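Local coordinates for protein esterase (Staphylococcus aureus subsp. aureus USA300_TCH1516, PDB 3D7R) that probably hydrolyses ester bonds, as a putative esterase of the alpha/beta hydrolase fold, at residues A[201-209]-A[223-232]; A[259-270]-A[286-297]. One frame throughout, in Å; residues are numbered along the deposited sequence.

Contact 1 of 2, residues A[201-209]-A[223-232]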
loop_
_atom_site.group_PDB
_atom_site.type_symbol
_atom_site.label_atom_id
_atom_site.label_comp_id
_atom_site.label_asym_id
_atom_site.label_seq_id
_atom_site.Cartn_x
_atom_site.Cartn_y
_atom_site.Cartn_z
ATOM N N PRO A 201 -4.931 -3.930 -2.636
ATOM C CA PRO A 201 -3.726 -4.662 -2.239
ATOM C C PRO A 201 -3.411 -5.733 -3.275
ATOM O O PRO A 201 -4.339 -6.338 -3.824
ATOM C CB PRO A 201 -4.131 -5.338 -0.907
ATOM C CG PRO A 201 -5.624 -5.442 -0.940
ATOM C CD PRO A 201 -6.083 -4.217 -1.747
ATOM N N ILE A 202 -2.130 -5.949 -3.549
ATOM C CA ILE A 202 -1.719 -7.056 -4.411
ATOM C C ILE A 202 -1.465 -8.251 -3.480
ATOM O O ILE A 202 -0.334 -8.505 -3.051
ATOM C CB ILE A 202 -0.463 -6.685 -5.267
ATOM C CG1 ILE A 202 -0.748 -5.485 -6.176
ATOM C CG2 ILE A 202 -0.008 -7.880 -6.120
ATOM C CD1 ILE A 202 0.551 -4.878 -6.776
ATOM N N LEU A 203 -2.545 -8.951 -3.134
ATOM C CA LEU A 203 -2.506 -9.993 -2.113
ATOM C C LEU A 203 -1.711 -11.250 -2.470
ATOM O O LEU A 203 -1.193 -11.939 -1.584
ATOM C CB LEU A 203 -3.935 -10.350 -1.689
ATOM C CG LEU A 203 -4.642 -9.142 -1.037
ATOM C CD1 LEU A 203 -6.147 -9.327 -0.969
ATOM C CD2 LEU A 203 -4.069 -8.845 0.350
ATOM N N ASP A 204 -1.622 -11.546 -3.767
ATOM C CA ASP A 204 -0.891 -12.707 -4.253
ATOM C C ASP A 204 0.032 -12.185 -5.349
ATOM O O ASP A 204 -0.453 -11.766 -6.398
ATOM C CB ASP A 204 -1.898 -13.744 -4.787
ATOM C CG ASP A 204 -1.241 -14.979 -5.415
ATOM O OD1 ASP A 204 0.003 -15.064 -5.500
ATOM O OD2 ASP A 204 -2.003 -15.872 -5.848
ATOM N N ALA A 205 1.343 -12.180 -5.097
ATOM C CA ALA A 205 2.307 -11.607 -6.041
ATOM C C ALA A 205 2.469 -12.403 -7.344
ATOM O O ALA A 205 3.049 -11.901 -8.309
ATOM C CB ALA A 205 3.673 -11.419 -5.381
ATOM N N THR A 206 1.995 -13.648 -7.364
ATOM C CA THR A 206 2.087 -14.472 -8.574
ATOM C C THR A 206 1.039 -14.074 -9.608
ATOM O O THR A 206 1.247 -14.287 -10.813
ATOM C CB THR A 206 1.880 -15.968 -8.294
ATOM O OG1 THR A 206 0.542 -16.178 -7.830
ATOM C CG2 THR A 206 2.864 -16.478 -7.248
ATOM N N LEU A 207 -0.073 -13.506 -9.128
ATOM C CA LEU A 207 -1.224 -13.143 -9.970
ATOM C C LEU A 207 -1.629 -14.304 -10.888
ATOM O O LEU A 207 -1.915 -14.113 -12.079
ATOM C CB LEU A 207 -0.953 -11.842 -10.761
ATOM C CG LEU A 207 -1.037 -10.519 -9.986
ATOM C CD1 LEU A 207 -0.321 -9.392 -10.728
ATOM C CD2 LEU A 207 -2.490 -10.119 -9.657
ATOM N N SER A 208 -1.665 -15.501 -10.301
ATOM C CA SER A 208 -1.920 -16.749 -11.013
ATOM C C SER A 208 -3.316 -17.314 -10.694
ATOM O O SER A 208 -3.665 -18.376 -11.184
ATOM C CB SER A 208 -0.865 -17.791 -10.627
ATOM O OG SER A 208 -0.992 -18.122 -9.248
ATOM N N ASN A 209 -4.093 -16.609 -9.868
ATOM C CA ASN A 209 -5.460 -17.028 -9.518
ATOM C C ASN A 209 -6.222 -17.401 -10.783
ATOM O O ASN A 209 -6.359 -16.575 -11.689
ATOM C CB ASN A 209 -6.189 -15.889 -8.779
ATOM C CG ASN A 209 -7.532 -16.335 -8.159
ATOM O OD1 ASN A 209 -8.255 -17.148 -8.733
ATOM N ND2 ASN A 209 -7.865 -15.784 -6.985
ATOM N N LEU A 223 -1.899 -3.056 -14.092
ATOM C CA LEU A 223 -1.111 -4.209 -13.655
ATOM C C LEU A 223 -0.694 -5.084 -14.820
ATOM O O LEU A 223 -1.404 -5.161 -15.814
ATOM C CB LEU A 223 -1.884 -5.047 -12.633
ATOM C CG LEU A 223 -2.141 -4.294 -11.321
ATOM C CD1 LEU A 223 -2.972 -5.162 -10.387
ATOM C CD2 LEU A 223 -0.826 -3.883 -10.660
ATOM N N SER A 224 0.450 -5.753 -14.652
ATOM C CA SER A 224 1.000 -6.712 -15.585
ATOM C C SER A 224 1.499 -7.908 -14.776
ATOM O O SER A 224 2.300 -7.725 -13.855
ATOM C CB SER A 224 2.185 -6.067 -16.286
ATOM O OG SER A 224 2.947 -7.036 -16.971
ATOM N N GLN A 225 1.021 -9.117 -15.082
ATOM C CA GLN A 225 1.533 -10.315 -14.400
ATOM C C GLN A 225 3.051 -10.380 -14.590
ATOM O O GLN A 225 3.772 -10.532 -13.625
ATOM C CB GLN A 225 0.905 -11.632 -14.898
ATOM C CG GLN A 225 1.253 -12.810 -13.945
ATOM C CD GLN A 225 0.913 -14.194 -14.465
ATOM O OE1 GLN A 225 0.689 -14.389 -15.655
ATOM N NE2 GLN A 225 0.890 -15.173 -13.563
ATOM N N PHE A 226 3.517 -10.260 -15.834
ATOM C CA PHE A 226 4.964 -10.231 -16.114
ATOM C C PHE A 226 5.707 -9.195 -15.271
ATOM O O PHE A 226 6.710 -9.521 -14.637
ATOM C CB PHE A 226 5.224 -9.986 -17.609
ATOM C CG PHE A 226 6.691 -10.018 -18.004
ATOM C CD1 PHE A 226 7.473 -11.162 -17.788
ATOM C CD2 PHE A 226 7.268 -8.924 -18.653
ATOM C CE1 PHE A 226 8.809 -11.192 -18.187
ATOM C CE2 PHE A 226 8.606 -8.942 -19.039
ATOM C CZ PHE A 226 9.378 -10.083 -18.799
ATOM N N GLY A 227 5.235 -7.946 -15.283
ATOM C CA GLY A 227 5.873 -6.853 -14.522
ATOM C C GLY A 227 5.918 -7.097 -13.016
ATOM O O GLY A 227 6.965 -6.943 -12.384
ATOM N N VAL A 228 4.788 -7.493 -12.438
ATOM C CA VAL A 228 4.705 -7.768 -11.003
ATOM C C VAL A 228 5.596 -8.975 -10.635
ATOM O O VAL A 228 6.419 -8.888 -9.701
ATOM C CB VAL A 228 3.210 -7.939 -10.549
ATOM C CG1 VAL A 228 3.082 -8.483 -9.129
ATOM C CG2 VAL A 228 2.458 -6.605 -10.685
ATOM N N ASN A 229 5.473 -10.075 -11.390
ATOM C CA ASN A 229 6.345 -11.246 -11.173
ATOM C C ASN A 229 7.829 -10.854 -11.140
ATOM O O ASN A 229 8.552 -11.149 -10.179
ATOM C CB ASN A 229 6.144 -12.315 -12.266
ATOM C CG ASN A 229 4.782 -13.040 -12.175
ATOM O OD1 ASN A 229 4.423 -13.801 -13.077
ATOM N ND2 ASN A 229 4.036 -12.804 -11.111
ATOM N N GLU A 230 8.279 -10.175 -12.189
ATOM C CA GLU A 230 9.703 -9.864 -12.349
ATOM C C GLU A 230 10.197 -8.911 -11.264
ATOM O O GLU A 230 11.263 -9.106 -10.677
ATOM C CB GLU A 230 9.976 -9.293 -13.743
ATOM C CG GLU A 230 9.814 -10.311 -14.880
ATOM C CD GLU A 230 10.813 -11.463 -14.789
ATOM O OE1 GLU A 230 12.034 -11.233 -14.670
ATOM O OE2 GLU A 230 10.369 -12.613 -14.822
ATOM N N ILE A 231 9.421 -7.880 -10.978
ATOM C CA ILE A 231 9.838 -6.939 -9.934
ATOM C C ILE A 231 9.879 -7.630 -8.566
ATOM O O ILE A 231 10.855 -7.504 -7.829
ATOM C CB ILE A 231 8.949 -5.697 -9.892
ATOM C CG1 ILE A 231 9.089 -4.900 -11.195
ATOM C CG2 ILE A 231 9.313 -4.805 -8.665
ATOM C CD1 ILE A 231 8.096 -3.730 -11.274
HETATM N N MSE A 232 8.840 -8.387 -8.253
HETATM C CA MSE A 232 8.745 -9.068 -6.951
HETATM C C MSE A 232 9.788 -10.167 -6.771
HETATM O O MSE A 232 10.289 -10.361 -5.656
HETATM C CB MSE A 232 7.323 -9.602 -6.694
HETATM C CG MSE A 232 6.268 -8.507 -6.687
HETATM SE SE MSE A 232 6.521 -7.291 -5.180
HETATM C CE MSE A 232 5.989 -8.475 -3.730
#
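Two side-chain amides of helix 225-236, those of Gln225 and Asn229, converge on one backbone oxygen, Thr206 O, and carry the polar part of this contact. Gln225 NE2 donates at 2.9 Å to Thr206 O nearly along the line of the carbonyl, whereas Asn229 ND2, at 3.2 Å from the same Thr206 O, sits above the carbonyl plane. Both N-H groups aim almost straight, at 169° and 178°, and the oxygen lies in the plane of each amide. Gln225 gets there because its CG is anti to the backbone N (chi1 -168°) and the rest of the chain is extended.

The loop presents that carbonyl through a type I turn from Asp204 to Leu207. Inside it Asp204 OD1 accepts both Thr206 N and Thr206 OG1, the latter at 2.6 Å, from the same face of its carboxylate; the bond to the backbone N makes an Asx turn.

The rest is apolar. Leu207 CD1 lies 3.8 Å from Val228 CB, the two side chains crossing at about a right angle. Ala205 CB meets the methyl CE of selenomethionine Met232 at 4.1 Å, and the folded Met232 chain brings CG equally near. Ile202 CD1 reaches Leu223 CD2 at 4.2 Å.

At the helix start Ser224 is the N-cap, its OG accepting Gly227 N at 3.0 Å. The arrangement is thus a loop following strand 195-199 of the alpha/beta hydrolase sheet, held against the first turns of an N-capped helix by side-chain amides bound to a turn carbonyl.

Contact 2 of 2, residues A[259-270]-A[286-297]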
loop_
_atom_site.group_PDB
_atom_site.type_symbol
_atom_site.label_atom_id
_atom_site.label_comp_id
_atom_site.label_asym_id
_atom_site.label_seq_id
_atom_site.Cartn_x
_atom_site.Cartn_y
_atom_site.Cartn_z
ATOM N N VAL A 259 -10.153 -5.107 9.476
ATOM C CA VAL A 259 -9.580 -4.768 8.147
ATOM C C VAL A 259 -10.635 -4.067 7.285
ATOM O O VAL A 259 -11.824 -4.450 7.303
ATOM C CB VAL A 259 -8.973 -6.031 7.425
ATOM C CG1 VAL A 259 -8.415 -5.678 6.011
ATOM C CG2 VAL A 259 -7.846 -6.669 8.255
ATOM N N TYR A 260 -10.210 -3.014 6.578
ATOM C CA TYR A 260 -11.087 -2.215 5.722
ATOM C C TYR A 260 -10.400 -2.195 4.403
ATOM O O TYR A 260 -9.259 -1.761 4.321
ATOM C CB TYR A 260 -11.219 -0.782 6.264
ATOM C CG TYR A 260 -11.757 -0.777 7.674
ATOM C CD1 TYR A 260 -13.099 -0.499 7.910
ATOM C CD2 TYR A 260 -10.940 -1.116 8.766
ATOM C CE1 TYR A 260 -13.626 -0.536 9.206
ATOM C CE2 TYR A 260 -11.464 -1.140 10.076
ATOM C CZ TYR A 260 -12.807 -0.850 10.271
ATOM O OH TYR A 260 -13.363 -0.868 11.538
HETATM N N MSE A 261 -11.055 -2.710 3.374
HETATM C CA MSE A 261 -10.392 -2.879 2.077
HETATM C C MSE A 261 -11.166 -2.152 0.998
HETATM O O MSE A 261 -12.420 -2.157 1.004
HETATM C CB MSE A 261 -10.266 -4.376 1.734
HETATM C CG MSE A 261 -9.577 -4.670 0.397
HETATM SE SE MSE A 261 -9.118 -6.548 0.300
HETATM C CE MSE A 261 -10.907 -7.349 0.287
ATOM N N PHE A 262 -10.425 -1.540 0.081
ATOM C CA PHE A 262 -10.985 -0.789 -1.040
ATOM C C PHE A 262 -10.383 -1.337 -2.321
ATOM O O PHE A 262 -9.179 -1.584 -2.392
ATOM C CB PHE A 262 -10.651 0.716 -0.922
ATOM C CG PHE A 262 -11.280 1.365 0.260
ATOM C CD1 PHE A 262 -12.467 2.074 0.115
ATOM C CD2 PHE A 262 -10.721 1.216 1.541
ATOM C CE1 PHE A 262 -13.094 2.652 1.223
ATOM C CE2 PHE A 262 -11.325 1.794 2.653
ATOM C CZ PHE A 262 -12.526 2.506 2.495
ATOM N N GLY A 263 -11.221 -1.549 -3.325
ATOM C CA GLY A 263 -10.717 -2.021 -4.598
ATOM C C GLY A 263 -11.716 -1.817 -5.696
ATOM O O GLY A 263 -12.845 -1.420 -5.429
ATOM N N GLY A 264 -11.281 -2.076 -6.934
ATOM C CA GLY A 264 -12.138 -1.931 -8.123
ATOM C C GLY A 264 -12.345 -3.247 -8.829
ATOM O O GLY A 264 -11.534 -4.173 -8.679
ATOM N N GLY A 265 -13.430 -3.343 -9.596
ATOM C CA GLY A 265 -13.731 -4.546 -10.373
ATOM C C GLY A 265 -12.911 -4.643 -11.657
ATOM O O GLY A 265 -12.880 -5.703 -12.292
ATOM N N ARG A 266 -12.234 -3.555 -12.030
ATOM C CA ARG A 266 -11.399 -3.553 -13.246
ATOM C C ARG A 266 -9.896 -3.718 -12.984
ATOM O O ARG A 266 -9.058 -3.280 -13.789
ATOM C CB ARG A 266 -11.684 -2.316 -14.112
ATOM C CG ARG A 266 -13.092 -2.357 -14.682
ATOM C CD ARG A 266 -13.425 -1.250 -15.684
ATOM N NE ARG A 266 -14.844 -1.392 -16.047
ATOM C CZ ARG A 266 -15.579 -0.483 -16.685
ATOM N NH1 ARG A 266 -15.054 0.678 -17.067
ATOM N NH2 ARG A 266 -16.856 -0.738 -16.936
ATOM N N GLU A 267 -9.549 -4.355 -11.873
ATOM C CA GLU A 267 -8.152 -4.646 -11.579
ATOM C C GLU A 267 -7.952 -6.143 -11.372
ATOM O O GLU A 267 -8.816 -6.798 -10.801
ATOM C CB GLU A 267 -7.644 -3.839 -10.369
ATOM C CG GLU A 267 -8.443 -3.995 -9.072
ATOM C CD GLU A 267 -7.786 -3.280 -7.891
ATOM O OE1 GLU A 267 -6.566 -3.450 -7.709
ATOM O OE2 GLU A 267 -8.478 -2.550 -7.149
HETATM N N MSE A 268 -6.806 -6.665 -11.832
HETATM C CA MSE A 268 -6.546 -8.115 -11.861
HETATM C C MSE A 268 -6.463 -8.742 -10.473
HETATM O O MSE A 268 -6.476 -9.960 -10.338
HETATM C CB MSE A 268 -5.223 -8.394 -12.580
HETATM C CG MSE A 268 -5.289 -8.455 -14.088
HETATM SE SE MSE A 268 -3.433 -8.385 -14.818
HETATM C CE MSE A 268 -2.547 -9.461 -13.515
ATOM N N THR A 269 -6.344 -7.896 -9.457
ATOM C CA THR A 269 -6.285 -8.313 -8.044
ATOM C C THR A 269 -7.651 -8.621 -7.495
ATOM O O THR A 269 -7.770 -9.060 -6.352
ATOM C CB THR A 269 -5.720 -7.187 -7.162
ATOM O OG1 THR A 269 -6.403 -5.969 -7.482
ATOM C CG2 THR A 269 -4.231 -6.982 -7.421
ATOM N N HIS A 270 -8.692 -8.365 -8.284
ATOM C CA HIS A 270 -10.044 -8.449 -7.734
ATOM C C HIS A 270 -10.439 -9.865 -7.256
ATOM O O HIS A 270 -10.980 -9.991 -6.153
ATOM C CB HIS A 270 -11.093 -7.796 -8.652
ATOM C CG HIS A 270 -12.473 -7.783 -8.068
ATOM N ND1 HIS A 270 -13.367 -8.821 -8.245
ATOM C CD2 HIS A 270 -13.108 -6.870 -7.292
ATOM C CE1 HIS A 270 -14.493 -8.543 -7.611
ATOM N NE2 HIS A 270 -14.361 -7.364 -7.028
ATOM N N TYR A 286 -13.365 -9.553 11.369
ATOM C CA TYR A 286 -14.007 -8.350 10.845
ATOM C C TYR A 286 -13.356 -7.833 9.554
ATOM O O TYR A 286 -12.167 -7.517 9.531
ATOM C CB TYR A 286 -13.987 -7.234 11.893
ATOM C CG TYR A 286 -14.929 -6.106 11.545
ATOM C CD1 TYR A 286 -16.238 -6.111 12.019
ATOM C CD2 TYR A 286 -14.523 -5.052 10.720
ATOM C CE1 TYR A 286 -17.126 -5.083 11.697
ATOM C CE2 TYR A 286 -15.405 -4.022 10.389
ATOM C CZ TYR A 286 -16.703 -4.056 10.885
ATOM O OH TYR A 286 -17.594 -3.060 10.576
ATOM N N ILE A 287 -14.145 -7.738 8.487
ATOM C CA ILE A 287 -13.667 -7.135 7.240
ATOM C C ILE A 287 -14.785 -6.309 6.589
ATOM O O ILE A 287 -15.930 -6.772 6.496
ATOM C CB ILE A 287 -13.063 -8.197 6.272
ATOM C CG1 ILE A 287 -12.704 -7.548 4.915
ATOM C CG2 ILE A 287 -14.044 -9.382 6.099
ATOM C CD1 ILE A 287 -11.244 -7.709 4.507
ATOM N N GLU A 288 -14.475 -5.070 6.191
ATOM C CA GLU A 288 -15.378 -4.302 5.333
ATOM C C GLU A 288 -14.705 -4.215 3.982
ATOM O O GLU A 288 -13.559 -3.782 3.897
ATOM C CB GLU A 288 -15.624 -2.882 5.885
ATOM C CG GLU A 288 -16.684 -2.791 6.973
ATOM C CD GLU A 288 -16.700 -1.447 7.682
ATOM O OE1 GLU A 288 -16.315 -0.410 7.084
ATOM O OE2 GLU A 288 -17.103 -1.433 8.860
ATOM N N PHE A 289 -15.383 -4.660 2.928
ATOM C CA PHE A 289 -14.837 -4.522 1.594
ATOM C C PHE A 289 -15.713 -3.527 0.824
ATOM O O PHE A 289 -16.908 -3.750 0.613
ATOM C CB PHE A 289 -14.736 -5.903 0.918
ATOM C CG PHE A 289 -14.128 -5.893 -0.466
ATOM C CD1 PHE A 289 -13.326 -4.836 -0.912
ATOM C CD2 PHE A 289 -14.335 -6.973 -1.314
ATOM C CE1 PHE A 289 -12.769 -4.839 -2.190
ATOM C CE2 PHE A 289 -13.773 -7.002 -2.609
ATOM C CZ PHE A 289 -12.998 -5.927 -3.045
ATOM N N TYR A 290 -15.118 -2.399 0.467
ATOM C CA TYR A 290 -15.780 -1.419 -0.368
ATOM C C TYR A 290 -15.333 -1.697 -1.803
ATOM O O TYR A 290 -14.215 -1.390 -2.182
ATOM C CB TYR A 290 -15.406 -0.004 0.079
ATOM C CG TYR A 290 -15.832 0.342 1.498
ATOM C CD1 TYR A 290 -17.077 0.940 1.744
ATOM C CD2 TYR A 290 -15.006 0.065 2.592
ATOM C CE1 TYR A 290 -17.476 1.284 3.040
ATOM C CE2 TYR A 290 -15.399 0.403 3.904
ATOM C CZ TYR A 290 -16.635 1.013 4.109
ATOM O OH TYR A 290 -17.050 1.347 5.377
ATOM N N ASP A 291 -16.212 -2.320 -2.572
ATOM C CA ASP A 291 -15.870 -2.853 -3.892
ATOM C C ASP A 291 -16.529 -1.976 -4.950
ATOM O O ASP A 291 -17.758 -1.890 -5.017
ATOM C CB ASP A 291 -16.382 -4.286 -4.006
ATOM C CG ASP A 291 -15.864 -5.017 -5.248
ATOM O OD1 ASP A 291 -15.141 -4.412 -6.073
ATOM O OD2 ASP A 291 -16.172 -6.228 -5.376
ATOM N N TYR A 292 -15.700 -1.315 -5.761
ATOM C CA TYR A 292 -16.177 -0.382 -6.795
ATOM C C TYR A 292 -16.134 -1.046 -8.177
ATOM O O TYR A 292 -15.089 -1.117 -8.794
ATOM C CB TYR A 292 -15.304 0.871 -6.792
ATOM C CG TYR A 292 -15.543 1.805 -5.625
ATOM C CD1 TYR A 292 -16.070 3.078 -5.845
ATOM C CD2 TYR A 292 -15.224 1.435 -4.311
ATOM C CE1 TYR A 292 -16.290 3.956 -4.792
ATOM C CE2 TYR A 292 -15.449 2.326 -3.233
ATOM C CZ TYR A 292 -15.984 3.579 -3.501
ATOM O OH TYR A 292 -16.197 4.489 -2.490
ATOM N N PRO A 293 -17.267 -1.544 -8.665
ATOM C CA PRO A 293 -17.245 -2.385 -9.880
ATOM C C PRO A 293 -16.522 -1.808 -11.105
ATOM O O PRO A 293 -15.874 -2.560 -11.832
ATOM C CB PRO A 293 -18.729 -2.572 -10.205
ATOM C CG PRO A 293 -19.403 -2.444 -8.894
ATOM C CD PRO A 293 -18.632 -1.391 -8.126
ATOM N N LYS A 294 -16.595 -0.501 -11.327
ATOM C CA LYS A 294 -16.037 0.057 -12.561
ATOM C C LYS A 294 -14.673 0.696 -12.366
ATOM O O LYS A 294 -14.076 1.206 -13.313
ATOM C CB LYS A 294 -17.019 1.035 -13.202
ATOM C CG LYS A 294 -18.324 0.355 -13.704
ATOM C CD LYS A 294 -19.517 1.311 -13.742
ATOM C CE LYS A 294 -19.233 2.607 -14.482
ATOM N NZ LYS A 294 -18.573 3.640 -13.613
HETATM N N MSE A 295 -14.152 0.639 -11.144
HETATM C CA MSE A 295 -12.887 1.321 -10.843
HETATM C C MSE A 295 -11.646 0.520 -11.202
HETATM O O MSE A 295 -11.652 -0.730 -11.192
HETATM C CB MSE A 295 -12.830 1.736 -9.369
HETATM C CG MSE A 295 -13.764 2.887 -9.031
HETATM SE SE MSE A 295 -13.340 4.498 -10.058
HETATM C CE MSE A 295 -14.632 4.324 -11.477
ATOM N N VAL A 296 -10.567 1.264 -11.461
ATOM C CA VAL A 296 -9.280 0.716 -11.850
ATOM C C VAL A 296 -8.371 0.476 -10.638
ATOM O O VAL A 296 -8.696 0.884 -9.513
ATOM C CB VAL A 296 -8.561 1.634 -12.899
ATOM C CG1 VAL A 296 -9.463 1.876 -14.132
ATOM C CG2 VAL A 296 -8.105 2.970 -12.286
ATOM N N HIS A 297 -7.236 -0.184 -10.877
ATOM C CA HIS A 297 -6.238 -0.412 -9.827
ATOM C C HIS A 297 -5.830 0.895 -9.158
ATOM O O HIS A 297 -5.466 1.849 -9.846
ATOM C CB HIS A 297 -4.986 -1.082 -10.399
ATOM C CG HIS A 297 -3.935 -1.351 -9.362
ATOM N ND1 HIS A 297 -4.134 -2.229 -8.316
ATOM C CD2 HIS A 297 -2.691 -0.840 -9.194
ATOM C CE1 HIS A 297 -3.052 -2.256 -7.554
ATOM N NE2 HIS A 297 -2.163 -1.419 -8.064
HETATM O O HOH W 1 -6.664 -1.140 -13.439
#
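Phe262 and Tyr290 lie side by side on neighbouring parallel strands, 259-264 and 287-292, which a right-handed beta-alpha-beta crossover through helix 270-282 joins at the edge of the alpha/beta hydrolase sheet. Their ring planes differ by only 7°, but the rings are slid apart, with Phe262 CZ 3.5 Å from Tyr290 CD2. On the same sheet face, Glu288 brings OE1 to the edge of the Tyr260 ring, its carboxylate nearly perpendicular to that ring, and accepts Tyr290 OH; Tyr260 OH itself bonds to Glu320.

On the other face, selenomethionine Met261 sets CE 3.6 Å from the Phe289 ring centroid, a CH-pi contact, with SE farther off above the same face in a Met-aromatic arrangement. Seven backbone hydrogen bonds, from Val259 N to Gly265 N, tie the strands.

Two histidines meet carboxylates at their ring edges. His270 NE2 donates to Asp291 OD2 on its syn side, at 2.7 Å. Glu267 and His297 follow their strands where this fold places its catalytic acid and histidine, consistent with that role. With chi1 56°, Glu267 extends OE2 to Gly264 N and Ser200; its OE1 accepts His297 ND1 at 2.8 Å, from 40° above the carboxylate plane yet within the imidazole plane.

In the fold
Contact 1 lies beyond the C-terminal ends of the parallel strands, contact 2 at the sheet's edge and running into that same end; each mixes buried and more exposed residues, and their centres are about 16 Å apart. Contact 2 is the more extensive, burying 1122 Å² against 416 Å², as expected of strands paired along their length. Its chemistry is a ladder of main-chain bonds flanked by aromatic rings and His-carboxylate pairs; contact 1 relies on side-chain amides reaching a main-chain oxygen, with apolar packing alongside. They hold different elements but meet where loops gather: Leu207 CD1 lies 3.6 Å from Met268 CE, and Leu223 CD1 lies 3.8 Å from His297 ND1, bringing contact 1 against the partner of Glu267.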